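Local structure of uncharacterized protein (Escherichia coli O157:H7, 4ZV9) at residues A[223-226]-A[227-230]. The protein is of unknown function but belongs to the dienelactone hydrolase family of alpha/beta-hydrolases and is therefore probably a hydrolase. Sequence-based numbering, arbitrary orientation.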
ATOM      1  N   ALA A 223       6.456  -5.790  13.262  1.00 37.86           N
ATOM      2  CA  ALA A 223       6.722  -5.446  11.858  1.00 35.70           C
ATOM      3  C   ALA A 223       7.013  -6.692  11.041  1.00 35.88           C
ATOM      4  O   ALA A 223       6.417  -6.905   9.985  1.00 35.46           O
ATOM      5  CB  ALA A 223       7.901  -4.483  11.763  1.00 32.77           C
ATOM      6  N   ASP A 224       7.933  -7.515  11.543  1.00 38.23           N
ATOM      7  CA  ASP A 224       8.340  -8.742  10.854  1.00 37.38           C
ATOM      8  C   ASP A 224       7.192  -9.725  10.725  1.00 37.50           C
ATOM      9  O   ASP A 224       7.017 -10.323   9.666  1.00 36.79           O
ATOM     10  CB  ASP A 224       9.529  -9.411  11.558  1.00 40.17           C
ATOM     11  CG  ASP A 224      10.825  -8.625  11.406  1.00 40.22           C
ATOM     12  OD1 ASP A 224      10.872  -7.669  10.616  1.00 37.15           O
ATOM     13  OD2 ASP A 224      11.812  -8.977  12.070  1.00 43.22           O
ATOM     14  N   LEU A 225       6.418  -9.896  11.795  1.00 37.67           N
ATOM     15  CA  LEU A 225       5.276 -10.815  11.773  1.00 38.49           C
ATOM     16  C   LEU A 225       4.216 -10.349  10.783  1.00 35.64           C
ATOM     17  O   LEU A 225       3.725 -11.127   9.963  1.00 36.38           O
ATOM     18  CB  LEU A 225       4.669 -10.944  13.168  1.00 41.30           C
ATOM     19  CG  LEU A 225       3.468 -11.884  13.322  1.00 43.36           C
ATOM     20  CD1 LEU A 225       3.787 -13.310  12.892  1.00 44.32           C
ATOM     21  CD2 LEU A 225       3.014 -11.867  14.781  1.00 45.50           C
ATOM     22  N   ALA A 226       3.878  -9.066  10.829  1.00 35.52           N
ATOM     23  CA  ALA A 226       2.921  -8.500   9.870  1.00 32.73           C
ATOM     24  C   ALA A 226       3.412  -8.666   8.425  1.00 33.47           C
ATOM     25  O   ALA A 226       2.620  -8.966   7.510  1.00 30.61           O
ATOM     26  CB  ALA A 226       2.656  -7.043  10.174  1.00 31.69           C
ATOM     27  N   TRP A 227       4.712  -8.478   8.206  1.00 32.64           N
ATOM     28  CA  TRP A 227       5.229  -8.591   6.853  1.00 35.05           C
ATOM     29  C   TRP A 227       5.173 -10.042   6.364  1.00 36.90           C
ATOM     30  O   TRP A 227       4.850 -10.285   5.211  1.00 34.93           O
ATOM     31  CB  TRP A 227       6.640  -8.030   6.731  1.00 33.28           C
ATOM     32  CG  TRP A 227       7.051  -7.851   5.305  1.00 33.23           C
ATOM     33  CD1 TRP A 227       8.023  -8.527   4.645  1.00 34.32           C
ATOM     34  CD2 TRP A 227       6.476  -6.938   4.350  1.00 30.52           C
ATOM     35  NE1 TRP A 227       8.123  -8.073   3.346  1.00 32.64           N
ATOM     36  CE2 TRP A 227       7.179  -7.101   3.144  1.00 30.31           C
ATOM     37  CE3 TRP A 227       5.449  -5.993   4.411  1.00 29.47           C
ATOM     38  CZ2 TRP A 227       6.881  -6.360   1.992  1.00 29.48           C
ATOM     39  CZ3 TRP A 227       5.160  -5.247   3.287  1.00 29.92           C
ATOM     40  CH2 TRP A 227       5.882  -5.428   2.086  1.00 30.32           C
ATOM     41  N   GLN A 228       5.506 -10.987   7.236  1.00 39.71           N
ATOM     42  CA  GLN A 228       5.455 -12.401   6.863  1.00 41.11           C
ATOM     43  C   GLN A 228       4.051 -12.765   6.460  1.00 38.49           C
ATOM     44  O   GLN A 228       3.853 -13.434   5.452  1.00 35.37           O
ATOM     45  CB  GLN A 228       5.865 -13.285   8.032  1.00 48.52           C
ATOM     46  CG  GLN A 228       5.883 -14.791   7.755  1.00 55.02           C
ATOM     47  CD  GLN A 228       6.190 -15.620   8.998  1.00 68.99           C
ATOM     48  OE1 GLN A 228       5.891 -15.225  10.133  1.00 76.45           O
ATOM     49  NE2 GLN A 228       6.780 -16.787   8.788  1.00 77.12           N
ATOM     50  N   ARG A 229       3.074 -12.317   7.239  1.00 37.52           N
ATOM     51  CA  ARG A 229       1.674 -12.558   6.905  1.00 38.57           C
ATOM     52  C   ARG A 229       1.288 -11.918   5.566  1.00 33.40           C
ATOM     53  O   ARG A 229       0.543 -12.504   4.775  1.00 33.30           O
ATOM     54  CB  ARG A 229       0.766 -12.055   8.020  1.00 40.82           C
ATOM     55  CG  ARG A 229       0.777 -12.954   9.242  1.00 42.88           C
ATOM     56  CD  ARG A 229       0.177 -12.232  10.432  1.00 46.08           C
ATOM     57  NE  ARG A 229       0.027 -13.115  11.586  1.00 49.30           N
ATOM     58  CZ  ARG A 229      -0.188 -12.699  12.829  1.00 50.48           C
ATOM     59  NH1 ARG A 229      -0.245 -11.398  13.116  1.00 48.95           N
ATOM     60  NH2 ARG A 229      -0.333 -13.594  13.801  1.00 54.81           N
ATOM     61  N   THR A 230       1.796 -10.727   5.323  1.00 30.14           N
ATOM     62  CA  THR A 230       1.557 -10.014   4.059  1.00 27.99           C
ATOM     63  C   THR A 230       2.115 -10.778   2.837  1.00 28.24           C
ATOM     64  O   THR A 230       1.416 -10.967   1.848  1.00 28.10           O
ATOM     65  CB  THR A 230       2.137  -8.608   4.136  1.00 26.56           C
ATOM     66  OG1 THR A 230       1.525  -7.910   5.222  1.00 24.96           O
ATOM     67  CG2 THR A 230       1.902  -7.837   2.833  1.00 26.52           C
TER
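Thr230 and Ala226 meet one turn apart in the C-terminal helix 220-237 of this alpha/beta-hydrolase fold, where the carbonyl oxygen of Ala226 is gripped twice. Thr230 N donates the regular helix bond to Ala226 O, four residues back, at 2.9 Å, and the hydroxyl adds a second, with Thr230 OG1 2.7 Å from the same Ala226 O. The two donors reach the oxygen from opposite faces of the carbonyl plane; the hydroxyl stands above it, 36° out. A first torsion of -59° sets OG1 beside the backbone N and thereby turns it back toward the preceding turn. Three more backbone bonds of the same spacing run from Trp227, Gln228 and Arg229 to Ala223, Asp224 and Leu225, the straightest from Arg229 N to Leu225 O.

On another side of the helix, the isobutyl group of Leu225 lies over the guanidinium of Arg229. Leu225 CG sits 3.7 Å above the plane and over its centre, while Leu225 CD2 comes within 3.7 Å of Arg229 NH1. The chain of Arg229, extended from CG to NE, runs back along the helix past the Leu225 carbonyl to bring its flat end under the leucine. Leu225 CD1 also approaches Gln228 OE1, at 4.0 Å, a looser contact to the exposed Gln228.

Further out, the guanidinium is fixed by a hydrogen bond from NH1 to Tyr203 OH and by a cation-pi contact with Tyr201, both on strand 198-203. Trp227 packs on Val61, Arg64 and Val65 of helix 56-67, while Ala226 touches His172 and Tyr203, which lie on strands 169-174 and 198-203. The buried Thr230 OG1, besides donating to Ala226 O, is hydrogen-bonded to His172 NE2 on strand 169-174.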